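PDB 5NDX: glycosyl hydrolase from Rhizobium leguminosarum bv. trifolii, which probably hydrolyses O-glycosidic bonds as a family 39 glycoside hydrolase, a bacterial orthologue of human alpha-L-iduronidase. Local coordinates for residues Thr5-Asp10 / Ile409-Ser414; Ala71-Ser76 / Gly102-Tyr107; Asp111-Trp116 / Thr203-Gly208; Asp296-Ala301 / Asp389-Gly394. The protein carries 2 engineered substitutions. All coordinates share one frame; numbering follows the deposited sequence.

Contact 1 (Thr5-Asp10 / Ile409-Ser414); sequences TRINVD and ISLIHS
The strands carrying I7 and V9 on one side and L411 and I409 on the other face each other and run in opposite senses, with 8.9 Å between the CA atoms of V9 and I409 and 10.4 Å between those of I7 and L411. They belong to the beta-sandwich that accompanies the catalytic barrel in this family. Strands 378-385 and 395-401 lie between them in the same curved sheet, so the two segments meet across its apolar interior and not as hydrogen-bonded neighbours. The contact is made by methyl groups alone. V9 and I409 reach toward each other tip to tip, and V9 CG2 lies 3.9 Å from I409 CD1. The I409 side chain is stretched out to get there: CG1 is anti to the carbonyl carbon and CD1 continues away from CA (chi2 158°). I7 and L411 cross obliquely. All four residues are buried. I7 and I409 both also touch I397 of strand 395-401. L411 rests on L512 and V514 of strand 508-516, which adds another strand to this core. The second pair meets through I7 CD1 and L411 CD1, 4.1 Å apart.

Contact 2 (Ala71-Ser76 / Gly102-Tyr107); sequences AGYDWS and GLFTDY
Y73 and F104 cross at about a right angle, with the phenol of Y73 pointing its hydroxyl at the rim of the F104 ring. Y73 OH lies near the plane of that ring, at its edge, and is 4.2 Å from F104 CE1. CZ is equally close, so the oxygen faces the CE1-CZ edge from outside the ring. L103 comes to the Y73 ring obliquely, its CD2 methyl 4.3 Å from Y73 CE1. The CB of Y73 does not point at the other loop. With CG anti to the carbonyl carbon (chi1 -62°), the length of the side chain carries the phenol there. At its root, Y73 CB lies 3.8 Å above the plane of the W75 ring, toward its rim. Just beyond, D74 OD1 caps the start of helix 76-87. It accepts from S76 N at 3.0 Å and from S76 OG at 2.8 Å, both on the same face of the carboxylate. The contact joins the small hairpin 66-67/73-74 to the loop after barrel strand 91-95. F104 N is bonded to N99 OD1, and the F104 ring packs edge-to-face with W116 of helix 110-131. Between Y73 and the loop there is a hydroxyl at a C-H edge and a methyl beside a ring. The edge approach probably suits the partial charges, but the contact rests mainly on van der Waals packing.

Contact 3 (Asp111-Trp116 / Thr203-Gly208); sequences DQVRRW and TSCLTG
L206 lays its isobutyl end against V113 and R114 on helix 110-131, a helix of the TIM barrel that follows strand 91-95. L206 CD2 lies 3.8 Å from R114 CG, on the aliphatic part of the arginine. The same methyl is 4.0 Å from V113 CG1. The other L206 methyl, CD1, is also near V113 CG1, at 4.1 Å. Both leucine branches and C205 SG, 4.1 Å away, meet V113 CG1 from the loop side. This valine methyl is anti to the backbone N (chi1 173°), which turns it out from the helix to the loop. An alanine at L206 would lack both methyls, and the likely result is a gap beside V113 and an R114 chain with less to lean on. In the next shell, R114 bends at chi3 and carries its guanidinium back to D111, one turn earlier. They form a salt bridge, though the hydrogen bond in it is weak, and the D111 carboxylate lies at the guanidinium edge. M110 of the same helix touches both C205 and L206. The loop, between helix 190-200 and barrel strand 216-219, is also tied to helix 155-171 through C205 N and D164 OD2. Its own shape comes from an ST turn. S204 OG accepts from L206 N at 3.0 Å in a nearly straight bond (165°), and more weakly from T207 N.

Contact 4 (Asp296-Ala301 / Asp389-Gly394); sequences DRRIIA and DPDQDG. With SO4 (sulfate ion), chain E.
A salt bridge joins barrel helix 282-300, in its last turns, to the short helix 390-393, which connects two strands of the beta-sandwich. R297 grips D391 end-on with two nitrogens: NH1 is 2.8 Å from OD2 and NH2 is 2.9 Å from OD1. Both bonds reach the carboxylate from above its plane, and the two flat groups are 60° apart. P390, the first residue of the short helix, lies over one face of the guanidinium with its CG 3.6 Å from R297 NE. A bend at chi3 (43°) turns the guanidinium across the proline. R297 NE is held by E293 of its own helix, so the group is gripped on several sides. A leucine in place of R297 would probably leave D391 and E293 without this shared partner, and P390 without the flat group it covers. R298 adds little to this contact. Its CD is 4.1 Å from D391 OD2, while its guanidinium pairs with D240. D389 stands at the N-cap position of the short helix. A sulfate ion, probably from the crystallisation liquor, takes a further bond at the guanidinium edge, from R297 NH1 to its O4.

Overall arrangement
Contact 1 joins the N-terminal strand 4-10 to strand 407-413 and so closes a long loop of chain. Contacts 2, 3 and 4 follow one another inside that loop. Contacts 1 and 4 lie on the same side of the chain's centre, their own centres about 13 Å apart, and S414 N probably bonds to G394 O. Together they link the core of the beta-sandwich to its seam with the barrel. Contacts 2 and 3 have centres about 16 Å apart and touch each other around helix 110-131, on the barrel's far side. The centre of contact 1 is about 53 Å from the centres of both. The barrel spans the two groups, and all four contacts lie away from the annotated sites.

Contact 1 (Thr5-Asp10 / Ile409-Ser414)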
loop_
_atom_site.group_PDB
_atom_site.type_symbol
_atom_site.label_atom_id
_atom_site.label_comp_id
_atom_site.label_asym_id
_atom_site.label_seq_id
_atom_site.Cartn_x
_atom_site.Cartn_y
_atom_site.Cartn_z
ATOM N N THR A 5 -18.813 23.133 -7.456
ATOM C CA THR A 5 -18.983 23.060 -6.028
ATOM C C THR A 5 -17.989 23.954 -5.313
ATOM O O THR A 5 -16.795 23.894 -5.615
ATOM C CB THR A 5 -18.822 21.607 -5.521
ATOM O OG1 THR A 5 -19.752 20.760 -6.202
ATOM C CG2 THR A 5 -19.112 21.548 -4.022
ATOM N N ARG A 6 -18.470 24.765 -4.373
ATOM C CA ARG A 6 -17.587 25.570 -3.505
ATOM C C ARG A 6 -17.375 24.724 -2.262
ATOM O O ARG A 6 -18.345 24.284 -1.645
ATOM C CB ARG A 6 -18.141 27.000 -3.174
ATOM C CG ARG A 6 -18.384 27.929 -4.396
ATOM C CD ARG A 6 -18.973 29.379 -4.161
ATOM N NE ARG A 6 -18.130 30.123 -3.198
ATOM C CZ ARG A 6 -17.420 31.259 -3.394
ATOM N NH1 ARG A 6 -17.413 31.976 -4.543
ATOM N NH2 ARG A 6 -16.703 31.719 -2.369
ATOM N N ILE A 7 -16.116 24.400 -1.949
ATOM C CA ILE A 7 -15.780 23.616 -0.757
ATOM C C ILE A 7 -14.923 24.490 0.168
ATOM O O ILE A 7 -13.921 25.035 -0.285
ATOM C CB ILE A 7 -15.026 22.361 -1.151
ATOM C CG1 ILE A 7 -15.867 21.502 -2.109
ATOM C CG2 ILE A 7 -14.706 21.500 0.052
ATOM C CD1 ILE A 7 -15.154 20.229 -2.538
ATOM N N ASN A 8 -15.337 24.641 1.427
ATOM C CA ASN A 8 -14.572 25.325 2.436
ATOM C C ASN A 8 -14.145 24.312 3.472
ATOM O O ASN A 8 -14.975 23.603 4.068
ATOM C CB ASN A 8 -15.326 26.479 3.148
ATOM C CG ASN A 8 -14.436 27.129 4.252
ATOM O OD1 ASN A 8 -13.528 27.928 3.982
ATOM N ND2 ASN A 8 -14.637 26.696 5.498
ATOM N N VAL A 9 -12.843 24.259 3.693
ATOM C CA VAL A 9 -12.247 23.424 4.707
ATOM C C VAL A 9 -11.725 24.352 5.801
ATOM O O VAL A 9 -10.894 25.237 5.527
ATOM C CB VAL A 9 -11.087 22.630 4.139
ATOM C CG1 VAL A 9 -10.361 21.863 5.214
ATOM C CG2 VAL A 9 -11.584 21.632 3.079
ATOM N N ASP A 10 -12.190 24.140 7.022
ATOM C CA ASP A 10 -11.743 24.980 8.124
ATOM C C ASP A 10 -10.715 24.280 8.982
ATOM O O ASP A 10 -11.032 23.439 9.798
ATOM C CB ASP A 10 -12.934 25.476 8.944
ATOM C CG ASP A 10 -12.514 26.483 10.060
ATOM O OD1 ASP A 10 -11.310 26.776 10.315
ATOM O OD2 ASP A 10 -13.466 26.976 10.661
ATOM N N ILE A 409 -5.455 17.501 1.921
ATOM C CA ILE A 409 -6.802 17.169 1.477
ATOM C C ILE A 409 -6.755 16.251 0.251
ATOM O O ILE A 409 -6.114 16.602 -0.753
ATOM C CB ILE A 409 -7.542 18.433 1.089
ATOM C CG1 ILE A 409 -7.715 19.356 2.293
ATOM C CG2 ILE A 409 -8.926 18.104 0.479
ATOM C CD1 ILE A 409 -7.936 20.783 1.891
ATOM N N SER A 410 -7.400 15.090 0.339
ATOM C CA SER A 410 -7.612 14.239 -0.816
ATOM C C SER A 410 -8.966 14.606 -1.417
ATOM O O SER A 410 -9.995 14.543 -0.736
ATOM C CB SER A 410 -7.585 12.773 -0.445
ATOM O OG SER A 410 -6.316 12.378 0.014
ATOM N N LEU A 411 -8.980 15.027 -2.677
ATOM C CA LEU A 411 -10.242 15.259 -3.409
ATOM C C LEU A 411 -10.393 14.110 -4.444
ATOM O O LEU A 411 -9.558 13.955 -5.366
ATOM C CB LEU A 411 -10.194 16.599 -4.078
ATOM C CG LEU A 411 -11.512 17.044 -4.699
ATOM C CD1 LEU A 411 -12.593 17.248 -3.636
ATOM C CD2 LEU A 411 -11.273 18.328 -5.472
ATOM N N ILE A 412 -11.453 13.320 -4.285
ATOM C CA ILE A 412 -11.638 12.060 -4.973
ATOM C C ILE A 412 -12.828 12.217 -5.951
ATOM O O ILE A 412 -13.896 12.643 -5.514
ATOM C CB ILE A 412 -11.990 10.998 -3.942
ATOM C CG1 ILE A 412 -10.904 10.882 -2.870
ATOM C CG2 ILE A 412 -12.258 9.650 -4.595
ATOM C CD1 ILE A 412 -11.411 10.259 -1.584
ATOM N N HIS A 413 -12.647 11.953 -7.245
ATOM C CA HIS A 413 -13.797 11.967 -8.180
ATOM C C HIS A 413 -13.808 10.601 -8.821
ATOM O O HIS A 413 -12.947 10.287 -9.639
ATOM C CB HIS A 413 -13.615 13.104 -9.143
ATOM C CG HIS A 413 -14.834 13.500 -9.917
ATOM N ND1 HIS A 413 -16.130 13.116 -9.602
ATOM C CD2 HIS A 413 -14.948 14.301 -10.989
ATOM C CE1 HIS A 413 -16.981 13.658 -10.454
ATOM N NE2 HIS A 413 -16.293 14.402 -11.294
ATOM N N SER A 414 -14.689 9.753 -8.316
ATOM C CA SER A 414 -14.684 8.356 -8.643
ATOM C C SER A 414 -16.104 7.809 -8.499
ATOM O O SER A 414 -16.785 8.060 -7.483
ATOM C CB SER A 414 -13.724 7.596 -7.717
ATOM O OG SER A 414 -13.835 6.184 -7.816
#

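Contact 2 (Ala71-Ser76 / Gly102-Tyr107)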
loop_
_atom_site.group_PDB
_atom_site.type_symbol
_atom_site.label_atom_id
_atom_site.label_comp_id
_atom_site.label_asym_id
_atom_site.label_seq_id
_atom_site.Cartn_x
_atom_site.Cartn_y
_atom_site.Cartn_z
ATOM N N ALA A 71 14.464 -31.873 15.846
ATOM C CA ALA A 71 13.424 -30.933 16.324
ATOM C C ALA A 71 13.012 -29.912 15.238
ATOM O O ALA A 71 11.810 -29.643 15.017
ATOM C CB ALA A 71 13.926 -30.187 17.567
ATOM N N GLY A 72 14.029 -29.393 14.546
ATOM C CA GLY A 72 13.965 -28.085 13.917
ATOM C C GLY A 72 14.015 -28.023 12.404
ATOM O O GLY A 72 13.790 -29.007 11.698
ATOM N N TYR A 73 14.332 -26.830 11.922
ATOM C CA TYR A 73 14.065 -26.456 10.548
ATOM C C TYR A 73 15.246 -25.762 9.973
ATOM O O TYR A 73 16.083 -25.261 10.706
ATOM C CB TYR A 73 12.878 -25.519 10.524
ATOM C CG TYR A 73 11.621 -26.131 11.053
ATOM C CD1 TYR A 73 10.810 -26.907 10.233
ATOM C CD2 TYR A 73 11.258 -25.966 12.384
ATOM C CE1 TYR A 73 9.638 -27.469 10.707
ATOM C CE2 TYR A 73 10.111 -26.537 12.877
ATOM C CZ TYR A 73 9.295 -27.283 12.033
ATOM O OH TYR A 73 8.135 -27.832 12.530
ATOM N N ASP A 74 15.343 -25.761 8.661
ATOM C CA ASP A 74 16.259 -24.854 7.990
ATOM C C ASP A 74 15.496 -23.514 7.833
ATOM O O ASP A 74 14.561 -23.448 7.062
ATOM C CB ASP A 74 16.665 -25.412 6.622
ATOM C CG ASP A 74 17.677 -24.525 5.892
ATOM O OD1 ASP A 74 17.975 -23.391 6.317
ATOM O OD2 ASP A 74 18.216 -24.968 4.864
ATOM N N TRP A 75 15.949 -22.475 8.546
ATOM C CA TRP A 75 15.323 -21.150 8.556
ATOM C C TRP A 75 15.900 -20.181 7.511
ATOM O O TRP A 75 15.485 -19.009 7.469
ATOM C CB TRP A 75 15.476 -20.474 9.944
ATOM C CG TRP A 75 14.829 -21.215 11.016
ATOM C CD1 TRP A 75 15.381 -22.269 11.717
ATOM C CD2 TRP A 75 13.506 -21.035 11.548
ATOM N NE1 TRP A 75 14.494 -22.724 12.651
ATOM C CE2 TRP A 75 13.334 -22.001 12.568
ATOM C CE3 TRP A 75 12.445 -20.175 11.255
ATOM C CZ2 TRP A 75 12.144 -22.122 13.300
ATOM C CZ3 TRP A 75 11.263 -20.288 11.990
ATOM C CH2 TRP A 75 11.127 -21.255 13.015
ATOM N N SER A 76 16.883 -20.607 6.718
ATOM C CA SER A 76 17.685 -19.646 5.978
ATOM C C SER A 76 16.889 -18.868 4.903
ATOM O O SER A 76 17.200 -17.714 4.687
ATOM C CB SER A 76 18.920 -20.316 5.378
ATOM O OG SER A 76 18.509 -21.306 4.475
ATOM N N GLY A 102 5.947 -30.441 3.784
ATOM C CA GLY A 102 4.698 -31.212 3.894
ATOM C C GLY A 102 4.435 -31.946 5.217
ATOM O O GLY A 102 3.605 -32.816 5.277
ATOM N N LEU A 103 5.112 -31.585 6.289
ATOM C CA LEU A 103 5.026 -32.330 7.554
ATOM C C LEU A 103 3.672 -32.363 8.216
ATOM O O LEU A 103 3.423 -33.265 8.994
ATOM C CB LEU A 103 5.967 -31.747 8.602
ATOM C CG LEU A 103 7.355 -32.343 8.747
ATOM C CD1 LEU A 103 8.008 -32.609 7.400
ATOM C CD2 LEU A 103 8.173 -31.383 9.598
ATOM N N PHE A 104 2.837 -31.358 8.000
ATOM C CA PHE A 104 1.553 -31.276 8.687
ATOM C C PHE A 104 0.479 -31.896 7.794
ATOM O O PHE A 104 0.355 -31.531 6.643
ATOM C CB PHE A 104 1.272 -29.827 9.115
ATOM C CG PHE A 104 2.221 -29.344 10.186
ATOM C CD1 PHE A 104 3.481 -28.848 9.848
ATOM C CD2 PHE A 104 1.893 -29.458 11.513
ATOM C CE1 PHE A 104 4.386 -28.459 10.826
ATOM C CE2 PHE A 104 2.794 -29.076 12.506
ATOM C CZ PHE A 104 4.038 -28.571 12.166
ATOM N N THR A 105 -0.214 -32.917 8.296
ATOM C CA THR A 105 -1.265 -33.638 7.538
ATOM C C THR A 105 -2.623 -33.780 8.244
ATOM O O THR A 105 -3.582 -34.169 7.612
ATOM C CB THR A 105 -0.751 -35.042 7.204
ATOM O OG1 THR A 105 -0.311 -35.669 8.417
ATOM C CG2 THR A 105 0.429 -34.957 6.227
ATOM N N ASP A 106 -2.730 -33.375 9.508
ATOM C CA ASP A 106 -3.904 -33.671 10.326
ATOM C C ASP A 106 -3.916 -32.837 11.602
ATOM O O ASP A 106 -3.200 -33.142 12.559
ATOM C CB ASP A 106 -3.954 -35.173 10.686
ATOM C CG ASP A 106 -5.257 -35.587 11.393
ATOM O OD1 ASP A 106 -6.249 -34.812 11.402
ATOM O OD2 ASP A 106 -5.279 -36.724 11.925
ATOM N N TYR A 107 -4.763 -31.807 11.626
ATOM C CA TYR A 107 -4.816 -30.891 12.784
ATOM C C TYR A 107 -5.702 -31.399 13.918
ATOM O O TYR A 107 -5.799 -30.752 14.956
ATOM C CB TYR A 107 -5.184 -29.455 12.337
ATOM C CG TYR A 107 -3.996 -28.725 11.727
ATOM C CD1 TYR A 107 -3.007 -28.172 12.538
ATOM C CD2 TYR A 107 -3.842 -28.615 10.346
ATOM C CE1 TYR A 107 -1.913 -27.524 11.993
ATOM C CE2 TYR A 107 -2.756 -27.952 9.793
ATOM C CZ TYR A 107 -1.795 -27.415 10.629
ATOM O OH TYR A 107 -0.708 -26.769 10.110
#

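Contact 3 (Asp111-Trp116 / Thr203-Gly208)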
loop_
_atom_site.group_PDB
_atom_site.type_symbol
_atom_site.label_atom_id
_atom_site.label_comp_id
_atom_site.label_asym_id
_atom_site.label_seq_id
_atom_site.Cartn_x
_atom_site.Cartn_y
_atom_site.Cartn_z
ATOM N N ASP A 111 -0.512 -34.522 18.425
ATOM C CA ASP A 111 0.950 -34.392 18.354
ATOM C C ASP A 111 1.365 -33.378 17.291
ATOM O O ASP A 111 2.341 -32.669 17.464
ATOM C CB ASP A 111 1.639 -35.728 18.098
ATOM C CG ASP A 111 1.618 -36.643 19.322
ATOM O OD1 ASP A 111 1.803 -36.176 20.474
ATOM O OD2 ASP A 111 1.402 -37.841 19.111
ATOM N N GLN A 112 0.629 -33.349 16.197
ATOM C CA GLN A 112 0.834 -32.352 15.161
ATOM C C GLN A 112 0.434 -30.948 15.635
ATOM O O GLN A 112 1.175 -29.992 15.427
ATOM C CB GLN A 112 0.072 -32.728 13.921
ATOM C CG GLN A 112 0.505 -34.087 13.374
ATOM C CD GLN A 112 0.076 -34.264 11.954
ATOM O OE1 GLN A 112 -0.078 -35.370 11.446
ATOM N NE2 GLN A 112 -0.142 -33.166 11.307
ATOM N N VAL A 113 -0.706 -30.856 16.317
ATOM C CA VAL A 113 -1.162 -29.608 16.922
ATOM C C VAL A 113 -0.071 -29.030 17.795
ATOM O O VAL A 113 0.229 -27.831 17.689
ATOM C CB VAL A 113 -2.476 -29.784 17.725
ATOM C CG1 VAL A 113 -2.859 -28.525 18.502
ATOM C CG2 VAL A 113 -3.611 -30.160 16.781
ATOM N N ARG A 114 0.516 -29.876 18.643
ATOM C CA ARG A 114 1.625 -29.475 19.528
ATOM C C ARG A 114 2.931 -29.120 18.791
ATOM O O ARG A 114 3.678 -28.249 19.231
ATOM C CB ARG A 114 1.908 -30.555 20.594
ATOM C CG ARG A 114 1.117 -30.355 21.880
ATOM C CD ARG A 114 1.475 -31.340 23.020
ATOM N NE ARG A 114 0.269 -32.110 23.313
ATOM C CZ ARG A 114 -0.085 -33.260 22.747
ATOM N NH1 ARG A 114 0.712 -33.922 21.912
ATOM N NH2 ARG A 114 -1.248 -33.780 23.067
ATOM N N ARG A 115 3.207 -29.831 17.709
ATOM C CA ARG A 115 4.328 -29.537 16.836
ATOM C C ARG A 115 4.153 -28.132 16.128
ATOM O O ARG A 115 5.110 -27.359 16.020
ATOM C CB ARG A 115 4.452 -30.682 15.829
ATOM C CG ARG A 115 5.658 -30.642 14.907
ATOM C CD ARG A 115 6.052 -32.010 14.305
ATOM N NE ARG A 115 7.187 -31.866 13.361
ATOM C CZ ARG A 115 8.456 -31.539 13.697
ATOM N NH1 ARG A 115 8.819 -31.321 14.968
ATOM N NH2 ARG A 115 9.397 -31.422 12.756
ATOM N N TRP A 116 2.928 -27.824 15.699
ATOM C CA TRP A 116 2.572 -26.522 15.134
ATOM C C TRP A 116 2.769 -25.405 16.159
ATOM O O TRP A 116 3.423 -24.408 15.855
ATOM C CB TRP A 116 1.132 -26.490 14.594
ATOM C CG TRP A 116 0.856 -25.227 13.847
ATOM C CD1 TRP A 116 0.249 -24.100 14.331
ATOM C CD2 TRP A 116 1.213 -24.946 12.490
ATOM N NE1 TRP A 116 0.182 -23.144 13.351
ATOM C CE2 TRP A 116 0.783 -23.624 12.213
ATOM C CE3 TRP A 116 1.866 -25.669 11.486
ATOM C CZ2 TRP A 116 0.976 -23.016 10.955
ATOM C CZ3 TRP A 116 2.040 -25.073 10.220
ATOM C CH2 TRP A 116 1.587 -23.759 9.970
ATOM N N THR A 203 -13.365 -23.713 24.279
ATOM C CA THR A 203 -12.185 -23.882 25.137
ATOM C C THR A 203 -11.015 -24.440 24.331
ATOM O O THR A 203 -11.188 -25.265 23.437
ATOM C CB THR A 203 -12.477 -24.821 26.355
ATOM O OG1 THR A 203 -12.900 -26.081 25.855
ATOM C CG2 THR A 203 -13.611 -24.273 27.294
ATOM N N SER A 204 -9.829 -23.957 24.645
ATOM C CA SER A 204 -8.634 -24.340 23.908
ATOM C C SER A 204 -8.335 -25.807 24.155
ATOM O O SER A 204 -8.339 -26.245 25.292
ATOM C CB SER A 204 -7.444 -23.500 24.366
ATOM O OG SER A 204 -6.220 -24.125 24.012
ATOM N N CYS A 205 -8.017 -26.536 23.096
ATOM C CA CYS A 205 -7.597 -27.914 23.202
ATOM C C CYS A 205 -6.199 -28.108 23.782
ATOM O O CYS A 205 -5.787 -29.249 23.913
ATOM C CB CYS A 205 -7.636 -28.580 21.815
ATOM S SG CYS A 205 -6.299 -28.095 20.664
ATOM N N LEU A 206 -5.453 -27.042 24.092
ATOM C CA LEU A 206 -4.074 -27.167 24.608
ATOM C C LEU A 206 -3.901 -26.737 26.057
ATOM O O LEU A 206 -3.145 -27.355 26.805
ATOM C CB LEU A 206 -3.108 -26.356 23.755
ATOM C CG LEU A 206 -2.834 -26.928 22.371
ATOM C CD1 LEU A 206 -2.211 -25.829 21.518
ATOM C CD2 LEU A 206 -1.935 -28.158 22.410
ATOM N N THR A 207 -4.546 -25.636 26.422
ATOM C CA THR A 207 -4.843 -25.344 27.812
ATOM C C THR A 207 -6.079 -26.236 27.965
ATOM O O THR A 207 -6.291 -27.145 27.154
ATOM C CB THR A 207 -5.162 -23.840 28.046
ATOM O OG1 THR A 207 -6.471 -23.522 27.546
ATOM C CG2 THR A 207 -4.130 -22.916 27.356
ATOM N N GLY A 208 -6.920 -26.014 28.951
ATOM C CA GLY A 208 -8.259 -26.631 28.873
ATOM C C GLY A 208 -9.253 -25.694 29.477
ATOM O O GLY A 208 -10.294 -26.107 29.973
#

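Contact 4 (Asp296-Ala301 / Asp389-Gly394)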
loop_
_atom_site.group_PDB
_atom_site.type_symbol
_atom_site.label_atom_id
_atom_site.label_comp_id
_atom_site.label_asym_id
_atom_site.label_seq_id
_atom_site.Cartn_x
_atom_site.Cartn_y
_atom_site.Cartn_z
ATOM N N ASP A 296 -14.207 5.346 5.950
ATOM C CA ASP A 296 -14.064 6.432 6.896
ATOM C C ASP A 296 -15.435 7.066 7.248
ATOM O O ASP A 296 -15.749 7.251 8.431
ATOM C CB ASP A 296 -13.097 7.501 6.380
ATOM C CG ASP A 296 -12.766 8.546 7.441
ATOM O OD1 ASP A 296 -12.140 8.243 8.490
ATOM O OD2 ASP A 296 -13.131 9.682 7.201
ATOM N N ARG A 297 -16.232 7.365 6.239
ATOM C CA ARG A 297 -17.484 8.062 6.432
ATOM C C ARG A 297 -18.616 7.150 7.001
ATOM O O ARG A 297 -19.404 7.596 7.805
ATOM C CB ARG A 297 -17.907 8.702 5.130
ATOM C CG ARG A 297 -19.295 9.361 5.150
ATOM C CD ARG A 297 -19.561 10.165 3.894
ATOM N NE ARG A 297 -19.113 9.426 2.694
ATOM C CZ ARG A 297 -19.786 8.459 2.074
ATOM N NH1 ARG A 297 -21.017 8.133 2.442
ATOM N NH2 ARG A 297 -19.234 7.841 1.048
ATOM N N ARG A 298 -18.686 5.903 6.593
ATOM C CA ARG A 298 -19.795 5.015 6.943
ATOM C C ARG A 298 -19.500 4.076 8.103
ATOM O O ARG A 298 -20.447 3.550 8.713
ATOM C CB ARG A 298 -20.223 4.175 5.726
ATOM C CG ARG A 298 -20.730 5.030 4.564
ATOM C CD ARG A 298 -21.251 4.206 3.362
ATOM N NE ARG A 298 -22.294 3.307 3.829
ATOM C CZ ARG A 298 -22.604 2.110 3.339
ATOM N NH1 ARG A 298 -22.021 1.597 2.272
ATOM N NH2 ARG A 298 -23.505 1.383 3.957
ATOM N N ILE A 299 -18.216 3.800 8.390
ATOM C CA ILE A 299 -17.893 2.917 9.486
ATOM C C ILE A 299 -17.221 3.679 10.662
ATOM O O ILE A 299 -17.701 3.603 11.800
ATOM C CB ILE A 299 -17.073 1.684 9.061
ATOM C CG1 ILE A 299 -17.809 0.901 7.971
ATOM C CG2 ILE A 299 -16.906 0.738 10.253
ATOM C CD1 ILE A 299 -17.073 -0.351 7.490
ATOM N N ILE A 300 -16.147 4.404 10.382
ATOM C CA ILE A 300 -15.297 4.958 11.420
ATOM C C ILE A 300 -15.920 6.190 12.039
ATOM O O ILE A 300 -16.041 6.240 13.241
ATOM C CB ILE A 300 -13.904 5.272 10.900
ATOM C CG1 ILE A 300 -13.240 3.971 10.450
ATOM C CG2 ILE A 300 -13.067 5.977 11.974
ATOM C CD1 ILE A 300 -11.962 4.164 9.682
ATOM N N ALA A 301 -16.326 7.163 11.229
ATOM C CA ALA A 301 -16.880 8.381 11.743
ATOM C C ALA A 301 -18.106 8.189 12.652
ATOM O O ALA A 301 -18.118 8.757 13.717
ATOM C CB ALA A 301 -17.210 9.354 10.646
ATOM N N ASP A 389 -22.321 14.634 -1.949
ATOM C CA ASP A 389 -23.087 13.400 -1.844
ATOM C C ASP A 389 -22.337 12.294 -2.586
ATOM O O ASP A 389 -22.724 11.905 -3.696
ATOM C CB ASP A 389 -24.478 13.615 -2.451
ATOM C CG ASP A 389 -25.435 12.458 -2.152
ATOM O OD1 ASP A 389 -25.054 11.446 -1.545
ATOM O OD2 ASP A 389 -26.576 12.561 -2.565
ATOM N N PRO A 390 -21.233 11.816 -1.989
ATOM C CA PRO A 390 -20.305 10.944 -2.709
ATOM C C PRO A 390 -20.913 9.647 -3.175
ATOM O O PRO A 390 -20.601 9.207 -4.263
ATOM C CB PRO A 390 -19.162 10.709 -1.723
ATOM C CG PRO A 390 -19.620 11.230 -0.431
ATOM C CD PRO A 390 -20.805 12.086 -0.602
ATOM N N ASP A 391 -21.819 9.077 -2.390
ATOM C CA ASP A 391 -22.460 7.816 -2.805
ATOM C C ASP A 391 -23.335 7.980 -4.050
ATOM O O ASP A 391 -23.462 7.041 -4.790
ATOM C CB ASP A 391 -23.219 7.147 -1.652
ATOM C CG ASP A 391 -22.304 6.796 -0.468
ATOM O OD1 ASP A 391 -21.102 6.476 -0.636
ATOM O OD2 ASP A 391 -22.799 6.823 0.656
ATOM N N GLN A 392 -23.839 9.170 -4.327
ATOM C CA GLN A 392 -24.621 9.451 -5.538
ATOM C C GLN A 392 -23.792 10.001 -6.674
ATOM O O GLN A 392 -23.957 9.561 -7.774
ATOM C CB GLN A 392 -25.725 10.485 -5.260
ATOM C CG GLN A 392 -26.771 10.045 -4.243
ATOM C CD GLN A 392 -27.596 8.892 -4.762
ATOM O OE1 GLN A 392 -28.279 9.025 -5.787
ATOM N NE2 GLN A 392 -27.530 7.752 -4.083
ATOM N N ASP A 393 -22.958 11.011 -6.473
ATOM C CA ASP A 393 -22.277 11.589 -7.649
ATOM C C ASP A 393 -20.746 11.430 -7.724
ATOM O O ASP A 393 -20.124 11.942 -8.620
ATOM C CB ASP A 393 -22.670 13.046 -7.820
ATOM C CG ASP A 393 -22.302 13.882 -6.635
ATOM O OD1 ASP A 393 -21.219 13.621 -6.049
ATOM O OD2 ASP A 393 -23.103 14.782 -6.261
ATOM N N GLY A 394 -20.136 10.755 -6.778
ATOM C CA GLY A 394 -18.745 10.451 -6.918
ATOM C C GLY A 394 -17.707 11.444 -6.436
ATOM O O GLY A 394 -16.514 11.081 -6.398
HETATM S S SO4 E . -23.261 9.519 5.125
HETATM O O1 SO4 E . -23.777 10.424 4.076
HETATM O O2 SO4 E . -22.401 10.294 6.056
HETATM O O3 SO4 E . -24.400 8.924 5.865
HETATM O O4 SO4 E . -22.510 8.414 4.496
#